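Local coordinates for PlaB phospholipase (PDB 6ZTI), which is a virulence-associated phospholipase of the alpha/beta-hydrolase class whose activity is controlled by NAD(H)-mediated tetramerization, at residues I72-D77 and D111-N116; I105-M110 and E178-Y183; C121-L126 and N188-F193. All coordinates share one frame; numbering follows the deposited sequence.

Contact 1: residues I72-D77 and D111-N116; sequences IARAFD and DLYFKN
Two helices of the alpha/beta-hydrolase domain, 69-89 and 102-114, meet where Asp77 lies flat over the ring of Tyr113. Helix 102-114 directly follows strand 93-99 of the parallel sheet, and its C-terminal part presents Leu112 and Tyr113 to the neighbouring helix. The evidence for stacking is direct: carboxylate and ring planes differ by 9°, and Asp77 CG sits 3.6 Å above the plane of the Tyr113 ring, over its centre. Asp77 CB adds a CH-pi contact, 4.0 Å from the centroid of the Tyr113 ring, while OD2 of Asp77 rests 3.6 Å from CE1 of Tyr113. This pose follows from a first torsion of -165° in Asp77, which sets CG opposite the backbone N and swings the carboxylate across the ring. The rotation of the Asp77 carboxylate is fixed from outside the pair: OD1 takes the indole N-H of Trp109 and OD2 forms a salt bridge with Arg81, an arrangement that should offset the cost of placing negative charge over a pi face. At the far end of the tyrosine, OH abuts the aliphatic part of Arg74, whose CG is 3.6 Å from Tyr113 OH. The arginine chain bends at its third torsion, and NH2 is hydrogen-bonded to O of Asp489, the C-terminal residue of the second subunit, so this helix pair borders an interface of the tetramer. One turn before Asp77, Ala73 CB meets Leu112 CD1 at 3.9 Å. One water links the polar ends: 3.0 Å from Tyr113 OH, it donates a weak, 3.4 Å bond to Asp77 OD2.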
loop_
_atom_site.group_PDB
_atom_site.type_symbol
_atom_site.label_atom_id
_atom_site.label_comp_id
_atom_site.label_asym_id
_atom_site.label_seq_id
_atom_site.Cartn_x
_atom_site.Cartn_y
_atom_site.Cartn_z
ATOM N N ILE B 72 8.525 22.273 16.321
ATOM C CA ILE B 72 9.649 22.468 17.224
ATOM C C ILE B 72 10.228 23.866 17.062
ATOM O O ILE B 72 10.641 24.492 18.040
ATOM C CB ILE B 72 10.720 21.388 16.986
ATOM C CG1 ILE B 72 10.169 20.004 17.345
ATOM C CG2 ILE B 72 11.971 21.676 17.799
ATOM C CD1 ILE B 72 10.979 18.860 16.759
ATOM N N ALA B 73 10.309 24.360 15.827
ATOM C CA ALA B 73 10.814 25.715 15.610
ATOM C C ALA B 73 9.869 26.749 16.214
ATOM O O ALA B 73 10.314 27.726 16.827
ATOM C CB ALA B 73 11.016 25.962 14.117
ATOM N N ARG B 74 8.557 26.532 16.083
ATOM C CA ARG B 74 7.597 27.399 16.759
ATOM C C ARG B 74 7.778 27.353 18.274
ATOM O O ARG B 74 7.643 28.375 18.956
ATOM C CB ARG B 74 6.171 26.976 16.403
ATOM C CG ARG B 74 5.552 27.640 15.190
ATOM C CD ARG B 74 4.116 27.112 14.980
ATOM N NE ARG B 74 3.142 27.685 15.916
ATOM C CZ ARG B 74 1.942 27.169 16.174
ATOM N NH1 ARG B 74 1.555 26.042 15.586
ATOM N NH2 ARG B 74 1.125 27.776 17.029
ATOM N N ALA B 75 8.039 26.162 18.820
ATOM C CA ALA B 75 8.179 26.020 20.262
ATOM C C ALA B 75 9.507 26.584 20.763
ATOM O O ALA B 75 9.578 27.059 21.899
ATOM C CB ALA B 75 8.020 24.551 20.655
ATOM N N PHE B 76 10.556 26.559 19.937
ATOM C CA PHE B 76 11.794 27.262 20.278
ATOM C C PHE B 76 11.525 28.747 20.501
ATOM O O PHE B 76 11.942 29.324 21.515
ATOM C CB PHE B 76 12.839 27.042 19.181
ATOM C CG PHE B 76 14.150 27.722 19.447
ATOM C CD1 PHE B 76 14.975 27.287 20.461
ATOM C CD2 PHE B 76 14.546 28.798 18.696
ATOM C CE1 PHE B 76 16.175 27.908 20.716
ATOM C CE2 PHE B 76 15.746 29.426 18.950
ATOM C CZ PHE B 76 16.555 28.982 19.968
ATOM N N ASP B 77 10.786 29.376 19.582
ATOM C CA ASP B 77 10.471 30.794 19.746
ATOM C C ASP B 77 9.782 31.057 21.075
ATOM O O ASP B 77 10.090 32.041 21.759
ATOM C CB ASP B 77 9.589 31.285 18.598
ATOM C CG ASP B 77 9.538 32.797 18.515
ATOM O OD1 ASP B 77 10.559 33.380 18.116
ATOM O OD2 ASP B 77 8.491 33.407 18.851
ATOM N N ASP B 111 13.764 31.041 9.563
ATOM C CA ASP B 111 12.967 31.233 8.356
ATOM C C ASP B 111 11.537 31.615 8.715
ATOM O O ASP B 111 10.932 32.463 8.055
ATOM C CB ASP B 111 13.014 29.957 7.505
ATOM C CG ASP B 111 12.621 30.189 6.051
ATOM O OD1 ASP B 111 13.353 30.893 5.333
ATOM O OD2 ASP B 111 11.591 29.631 5.617
ATOM N N LEU B 112 10.989 31.023 9.776
ATOM C CA LEU B 112 9.599 31.299 10.132
ATOM C C LEU B 112 9.426 32.719 10.661
ATOM O O LEU B 112 8.401 33.358 10.405
ATOM C CB LEU B 112 9.109 30.289 11.173
ATOM C CG LEU B 112 8.728 28.891 10.677
ATOM C CD1 LEU B 112 8.518 27.982 11.860
ATOM C CD2 LEU B 112 7.467 28.912 9.797
ATOM N N TYR B 113 10.413 33.233 11.399
ATOM C CA TYR B 113 10.255 34.480 12.143
ATOM C C TYR B 113 11.091 35.643 11.626
ATOM O O TYR B 113 10.772 36.785 11.955
ATOM C CB TYR B 113 10.589 34.258 13.630
ATOM C CG TYR B 113 9.596 33.354 14.316
ATOM C CD1 TYR B 113 8.406 33.862 14.822
ATOM C CD2 TYR B 113 9.834 31.991 14.436
ATOM C CE1 TYR B 113 7.479 33.033 15.440
ATOM C CE2 TYR B 113 8.918 31.157 15.048
ATOM C CZ TYR B 113 7.740 31.685 15.550
ATOM O OH TYR B 113 6.820 30.850 16.150
ATOM N N PHE B 114 12.128 35.406 10.806
ATOM C CA PHE B 114 13.026 36.511 10.477
ATOM C C PHE B 114 13.532 36.506 9.040
ATOM O O PHE B 114 14.466 37.257 8.727
ATOM C CB PHE B 114 14.213 36.507 11.439
ATOM C CG PHE B 114 13.831 36.850 12.851
ATOM C CD1 PHE B 114 13.599 38.155 13.205
ATOM C CD2 PHE B 114 13.675 35.866 13.808
ATOM C CE1 PHE B 114 13.227 38.481 14.494
ATOM C CE2 PHE B 114 13.302 36.184 15.085
ATOM C CZ PHE B 114 13.080 37.498 15.430
ATOM N N LYS B 115 12.898 35.741 8.148
ATOM C CA LYS B 115 13.467 35.500 6.828
ATOM C C LYS B 115 13.858 36.801 6.141
ATOM O O LYS B 115 15.019 37.009 5.774
ATOM C CB LYS B 115 12.477 34.731 5.957
ATOM C CG LYS B 115 12.982 34.534 4.529
ATOM C CD LYS B 115 12.112 33.565 3.729
ATOM C CE LYS B 115 12.405 33.646 2.223
ATOM N NZ LYS B 115 13.828 33.404 1.905
ATOM N N ASN B 116 12.900 37.679 5.938
ATOM C CA ASN B 116 13.197 38.914 5.231
ATOM C C ASN B 116 13.831 39.972 6.118
ATOM O O ASN B 116 13.801 41.149 5.747
ATOM C CB ASN B 116 11.919 39.471 4.607
ATOM C CG ASN B 116 11.182 38.440 3.783
ATOM O OD1 ASN B 116 9.990 38.206 3.994
ATOM N ND2 ASN B 116 11.888 37.808 2.840
HETATM O O HOH W 1 5.295 32.779 17.906
#

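Contact 2: residues I105-M110 and E178-Y183; sequences IVRKWM and ESWLDY
Trp180, of the segment 178-183 that leads out of helix 171-180, is inserted between Arg107 of helix 102-114 and Tyr183, in a buried part of the alpha/beta-hydrolase domain. Over one indole face runs the Arg107 chain, its CD 3.8 Å from the centroid of the Trp180 six-membered ring in a CH-pi contact. The chain then bends at its third torsion (-63°), which carries the guanidinium on over the pyrrole part: Arg107 CZ stands 4.6 Å from the centroid of the Trp180 five-membered ring, almost exactly above it. This cation-pi contact is edge-on, the two planes being 81° apart, and NH1 is the nitrogen that reaches down, to 3.5 Å from Trp180 CG. The indole rim is used as well. Trp180 NE1 points at the backbone O of Arg107 in a weak hydrogen bond of 3.4 Å, fairly straight at 157°, and Met110 makes a Met-aromatic contact at the edge, with SD 5.0 Å from the centroid of the six-membered ring of Trp180. Met110 CE closes on Trp180 CH2 at 3.5 Å. A type I turn from Trp180 to Tyr183 brings the tyrosine ring back over the indole face opposite Arg107, with Tyr183 CE2 3.3 Å above the Trp180 plane and shifted toward its rim; Met110 CE lies at the edge of this tyrosine ring.

The next shell explains why these groups hold their poses. Asn133 OD1 accepts from Arg107 NE, and Asn177 OD1 from NH2, so two asparagines orient the guanidinium; Met110 is backed by Leu126 of the central sheet. Finally, the Tyr183 hydroxyl is tied to helix 102-114 one residue past Met110, through its hydrogen bond with Asp111 OD1.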
loop_
_atom_site.group_PDB
_atom_site.type_symbol
_atom_site.label_atom_id
_atom_site.label_comp_id
_atom_site.label_asym_id
_atom_site.label_seq_id
_atom_site.Cartn_x
_atom_site.Cartn_y
_atom_site.Cartn_z
ATOM N N ILE B 105 16.702 22.881 12.693
ATOM C CA ILE B 105 15.568 23.395 13.463
ATOM C C ILE B 105 15.718 24.894 13.690
ATOM O O ILE B 105 14.779 25.671 13.475
ATOM C CB ILE B 105 15.439 22.626 14.792
ATOM C CG1 ILE B 105 14.737 21.294 14.553
ATOM C CG2 ILE B 105 14.670 23.429 15.838
ATOM C CD1 ILE B 105 14.973 20.246 15.640
ATOM N N VAL B 106 16.910 25.325 14.109
ATOM C CA VAL B 106 17.153 26.752 14.282
ATOM C C VAL B 106 17.065 27.482 12.946
ATOM O O VAL B 106 16.628 28.639 12.899
ATOM C CB VAL B 106 18.509 26.975 14.973
ATOM C CG1 VAL B 106 18.873 28.458 14.997
ATOM C CG2 VAL B 106 18.453 26.422 16.394
ATOM N N ARG B 107 17.452 26.828 11.844
ATOM C CA ARG B 107 17.335 27.465 10.538
ATOM C C ARG B 107 15.877 27.617 10.113
ATOM O O ARG B 107 15.533 28.580 9.428
ATOM C CB ARG B 107 18.102 26.677 9.483
ATOM C CG ARG B 107 19.637 26.707 9.657
ATOM C CD ARG B 107 20.325 26.381 8.372
ATOM N NE ARG B 107 20.032 25.035 7.890
ATOM C CZ ARG B 107 19.414 24.738 6.749
ATOM N NH1 ARG B 107 18.969 25.683 5.920
ATOM N NH2 ARG B 107 19.235 23.462 6.438
ATOM N N LYS B 108 15.024 26.653 10.466
ATOM C CA LYS B 108 13.593 26.787 10.225
ATOM C C LYS B 108 12.993 27.894 11.086
ATOM O O LYS B 108 12.132 28.656 10.626
ATOM C CB LYS B 108 12.911 25.448 10.507
ATOM C CG LYS B 108 11.412 25.455 10.349
ATOM C CD LYS B 108 10.955 25.709 8.927
ATOM C CE LYS B 108 9.424 25.617 8.826
ATOM N NZ LYS B 108 8.919 26.024 7.512
ATOM N N TRP B 109 13.428 27.991 12.345
ATOM C CA TRP B 109 12.987 29.082 13.204
ATOM C C TRP B 109 13.360 30.440 12.617
ATOM O O TRP B 109 12.518 31.345 12.536
ATOM C CB TRP B 109 13.591 28.913 14.597
ATOM C CG TRP B 109 13.438 30.139 15.445
ATOM C CD1 TRP B 109 12.313 30.556 16.093
ATOM C CD2 TRP B 109 14.445 31.116 15.722
ATOM N NE1 TRP B 109 12.558 31.736 16.755
ATOM C CE2 TRP B 109 13.859 32.102 16.544
ATOM C CE3 TRP B 109 15.780 31.259 15.351
ATOM C CZ2 TRP B 109 14.566 33.208 17.000
ATOM C CZ3 TRP B 109 16.483 32.355 15.811
ATOM C CH2 TRP B 109 15.879 33.314 16.626
ATOM N N MET B 110 14.624 30.601 12.201
ATOM C CA MET B 110 15.025 31.818 11.506
ATOM C C MET B 110 14.116 32.088 10.309
ATOM O O MET B 110 13.707 33.226 10.072
ATOM C CB MET B 110 16.483 31.711 11.041
ATOM C CG MET B 110 17.504 31.711 12.162
ATOM S SD MET B 110 19.179 31.272 11.646
ATOM C CE MET B 110 19.502 32.643 10.527
ATOM N N GLU B 178 16.025 25.766 -0.244
ATOM C CA GLU B 178 15.833 26.693 -1.348
ATOM C C GLU B 178 15.579 28.096 -0.822
ATOM O O GLU B 178 16.110 29.074 -1.358
ATOM C CB GLU B 178 14.691 26.221 -2.238
ATOM C CG GLU B 178 14.369 27.207 -3.340
ATOM C CD GLU B 178 13.441 26.646 -4.401
ATOM O OE1 GLU B 178 12.654 25.726 -4.089
ATOM O OE2 GLU B 178 13.506 27.132 -5.550
ATOM N N SER B 179 14.784 28.217 0.242
ATOM C CA SER B 179 14.652 29.509 0.905
ATOM C C SER B 179 16.019 30.067 1.282
ATOM O O SER B 179 16.294 31.255 1.076
ATOM C CB SER B 179 13.773 29.376 2.150
ATOM O OG SER B 179 13.454 30.648 2.694
ATOM N N TRP B 180 16.902 29.219 1.820
ATOM C CA TRP B 180 18.158 29.716 2.364
ATOM C C TRP B 180 19.113 30.178 1.281
ATOM O O TRP B 180 20.104 30.844 1.601
ATOM C CB TRP B 180 18.808 28.655 3.257
ATOM C CG TRP B 180 18.469 28.884 4.699
ATOM C CD1 TRP B 180 17.266 28.658 5.300
ATOM C CD2 TRP B 180 19.332 29.419 5.717
ATOM N NE1 TRP B 180 17.329 29.006 6.624
ATOM C CE2 TRP B 180 18.581 29.487 6.904
ATOM C CE3 TRP B 180 20.662 29.850 5.736
ATOM C CZ2 TRP B 180 19.116 29.957 8.102
ATOM C CZ3 TRP B 180 21.198 30.317 6.935
ATOM C CH2 TRP B 180 20.428 30.368 8.095
ATOM N N LEU B 181 18.830 29.869 0.010
ATOM C CA LEU B 181 19.615 30.442 -1.076
ATOM C C LEU B 181 19.629 31.966 -1.028
ATOM O O LEU B 181 20.616 32.588 -1.438
ATOM C CB LEU B 181 19.077 29.960 -2.427
ATOM C CG LEU B 181 19.358 28.482 -2.681
ATOM C CD1 LEU B 181 18.468 27.935 -3.753
ATOM C CD2 LEU B 181 20.827 28.269 -3.066
ATOM N N ASP B 182 18.564 32.586 -0.527
ATOM C CA ASP B 182 18.441 34.040 -0.515
ATOM C C ASP B 182 19.020 34.695 0.737
ATOM O O ASP B 182 19.009 35.927 0.835
ATOM C CB ASP B 182 16.964 34.437 -0.648
ATOM C CG ASP B 182 16.318 33.854 -1.884
ATOM O OD1 ASP B 182 16.927 33.953 -2.972
ATOM O OD2 ASP B 182 15.211 33.285 -1.765
ATOM N N TYR B 183 19.514 33.921 1.695
ATOM C CA TYR B 183 20.012 34.492 2.940
ATOM C C TYR B 183 21.398 35.107 2.752
ATOM O O TYR B 183 22.228 34.605 1.982
ATOM C CB TYR B 183 20.105 33.420 4.020
ATOM C CG TYR B 183 18.807 33.045 4.715
ATOM C CD1 TYR B 183 17.671 32.695 3.998
ATOM C CD2 TYR B 183 18.738 33.014 6.109
ATOM C CE1 TYR B 183 16.494 32.327 4.653
ATOM C CE2 TYR B 183 17.581 32.646 6.763
ATOM C CZ TYR B 183 16.470 32.310 6.034
ATOM O OH TYR B 183 15.344 31.959 6.710
#

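Contact 3: residues C121-L126 and N188-F193; sequences CPLSHL and NGVYSF
Leu126 and Tyr191 join two neighbouring parallel strands, 123-129 and 191-197, in the central sheet of the alpha/beta-hydrolase fold; the segments 123-126 and 191-193 run 21° from parallel. The parallel register pairs His125 with Tyr191 and Leu126 with Ser192, and three backbone hydrogen bonds define it. Tyr191 N donates to Ser124 O, and Leu126 N donates to Tyr191 O. Phe193 N then meets Leu126 O at 2.7 Å.

The tight part lies toward helix 102-114, whose Val106 touches Leu123 and Leu126. Leu123 CD2 comes to 3.4 Å from Val190 CG1, tighter than usual for two carbons, although Val190 precedes the regular strand. Farther along the strand, Ser192 OG is buried near Leu126 CB, at 4.0 Å, with no polar partner in the model.

The other face, which carries His125 and Tyr191, is looser and, at Ser124 and Tyr191, partly exposed. There the His125 and Tyr191 rings meet obliquely, centroids 5.8 Å apart and planes at 49°, and His125 CD2 approaches Phe193 CE1 only to 4.2 Å. The imidazole is instead fixed by bonds at both nitrogens: His125 NE2 with the backbone O of Val297, and His125 ND1 with Ser124 OG at 2.7 Å, the hydroxyl lying in the ring plane.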
loop_
_atom_site.group_PDB
_atom_site.type_symbol
_atom_site.label_atom_id
_atom_site.label_comp_id
_atom_site.label_asym_id
_atom_site.label_seq_id
_atom_site.Cartn_x
_atom_site.Cartn_y
_atom_site.Cartn_z
ATOM N N CYS B 121 16.846 39.623 13.986
ATOM C CA CYS B 121 16.920 38.335 14.651
ATOM C C CYS B 121 17.786 38.443 15.903
ATOM O O CYS B 121 18.899 38.976 15.832
ATOM C CB CYS B 121 17.503 37.302 13.690
ATOM S SG CYS B 121 17.581 35.638 14.337
ATOM N N PRO B 122 17.330 37.941 17.056
ATOM C CA PRO B 122 18.139 38.057 18.280
ATOM C C PRO B 122 19.339 37.125 18.319
ATOM O O PRO B 122 20.112 37.162 19.283
ATOM C CB PRO B 122 17.136 37.706 19.383
ATOM C CG PRO B 122 16.195 36.756 18.720
ATOM C CD PRO B 122 16.067 37.220 17.299
ATOM N N LEU B 123 19.526 36.300 17.304
ATOM C CA LEU B 123 20.647 35.379 17.249
ATOM C C LEU B 123 21.830 36.093 16.611
ATOM O O LEU B 123 21.678 36.757 15.584
ATOM C CB LEU B 123 20.242 34.126 16.462
ATOM C CG LEU B 123 21.266 33.034 16.171
ATOM C CD1 LEU B 123 20.586 31.666 16.121
ATOM C CD2 LEU B 123 21.977 33.306 14.843
ATOM N N SER B 124 22.999 35.989 17.250
ATOM C CA SER B 124 24.228 36.592 16.751
ATOM C C SER B 124 25.181 35.581 16.133
ATOM O O SER B 124 25.944 35.945 15.233
ATOM C CB SER B 124 24.965 37.316 17.881
ATOM O OG SER B 124 25.496 36.383 18.813
ATOM N N HIS B 125 25.169 34.331 16.612
ATOM C CA HIS B 125 26.035 33.273 16.116
ATOM C C HIS B 125 25.234 31.985 16.012
ATOM O O HIS B 125 24.448 31.657 16.907
ATOM C CB HIS B 125 27.247 33.025 17.037
ATOM C CG HIS B 125 28.165 34.204 17.188
ATOM N ND1 HIS B 125 27.801 35.353 17.856
ATOM C CD2 HIS B 125 29.441 34.396 16.782
ATOM C CE1 HIS B 125 28.808 36.208 17.842
ATOM N NE2 HIS B 125 29.818 35.650 17.200
ATOM N N LEU B 126 25.437 31.268 14.918
ATOM C CA LEU B 126 24.858 29.943 14.712
ATOM C C LEU B 126 26.012 28.994 14.434
ATOM O O LEU B 126 26.660 29.084 13.386
ATOM C CB LEU B 126 23.842 29.940 13.573
ATOM C CG LEU B 126 23.276 28.564 13.203
ATOM C CD1 LEU B 126 22.722 27.858 14.436
ATOM C CD2 LEU B 126 22.205 28.684 12.135
ATOM N N ASN B 188 23.965 40.696 7.595
ATOM C CA ASN B 188 23.011 41.084 8.620
ATOM C C ASN B 188 23.571 40.888 10.019
ATOM O O ASN B 188 22.820 40.952 10.997
ATOM C CB ASN B 188 21.710 40.291 8.455
ATOM C CG ASN B 188 20.867 40.786 7.303
ATOM O OD1 ASN B 188 20.118 41.752 7.443
ATOM N ND2 ASN B 188 20.971 40.120 6.156
ATOM N N GLY B 189 24.871 40.636 10.140
ATOM C CA GLY B 189 25.471 40.516 11.454
ATOM C C GLY B 189 25.197 39.209 12.147
ATOM O O GLY B 189 25.311 39.133 13.373
ATOM N N VAL B 190 24.831 38.174 11.404
ATOM C CA VAL B 190 24.660 36.836 11.945
ATOM C C VAL B 190 25.813 36.005 11.417
ATOM O O VAL B 190 25.990 35.872 10.199
ATOM C CB VAL B 190 23.305 36.225 11.563
ATOM C CG1 VAL B 190 23.231 34.757 11.997
ATOM C CG2 VAL B 190 22.154 37.035 12.179
ATOM N N TYR B 191 26.602 35.470 12.331
ATOM C CA TYR B 191 27.809 34.726 11.999
ATOM C C TYR B 191 27.487 33.249 12.146
ATOM O O TYR B 191 27.271 32.760 13.259
ATOM C CB TYR B 191 28.973 35.167 12.883
ATOM C CG TYR B 191 29.311 36.616 12.631
ATOM C CD1 TYR B 191 29.804 37.027 11.397
ATOM C CD2 TYR B 191 29.108 37.583 13.611
ATOM C CE1 TYR B 191 30.096 38.377 11.147
ATOM C CE2 TYR B 191 29.387 38.892 13.374
ATOM C CZ TYR B 191 29.881 39.297 12.146
ATOM O OH TYR B 191 30.165 40.627 11.926
ATOM N N SER B 192 27.415 32.557 11.008
ATOM C CA SER B 192 27.004 31.168 10.929
ATOM C C SER B 192 28.184 30.266 10.579
ATOM O O SER B 192 29.034 30.627 9.757
ATOM C CB SER B 192 25.906 31.025 9.876
ATOM O OG SER B 192 25.365 29.725 9.922
ATOM N N PHE B 193 28.228 29.083 11.193
ATOM C CA PHE B 193 29.338 28.155 11.007
ATOM C C PHE B 193 28.828 26.722 11.002
ATOM O O PHE B 193 27.894 26.376 11.734
ATOM C CB PHE B 193 30.395 28.272 12.127
ATOM C CG PHE B 193 30.713 29.678 12.531
ATOM C CD1 PHE B 193 29.818 30.414 13.295
ATOM C CD2 PHE B 193 31.923 30.257 12.180
ATOM C CE1 PHE B 193 30.113 31.706 13.671
ATOM C CE2 PHE B 193 32.228 31.555 12.569
ATOM C CZ PHE B 193 31.322 32.278 13.312
#

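Contacts 1 and 2 use successive parts of helix 102-114, but in different surroundings. The 72-77/111-116 pair is partly buried and borders the second subunit, and charged and water-bridged groups accompany its ring. In contrast, 105-110/178-183 is a buried contact, with all four touching residues buried, lies within one chain and depends on an indole gripped by cation-pi, sulfur and weak N-H contacts. Contact 3, also buried, differs in kind, since backbone hydrogen bonds of the sheet carry it. The three adjoin one another: Asp111 OD1 reaches Ser179 OG between contacts 1 and 2, Val106 CG1 packs on Leu123 CD1 between contacts 2 and 3, and Phe114 covers Cys121 and Pro122 between contacts 1 and 3.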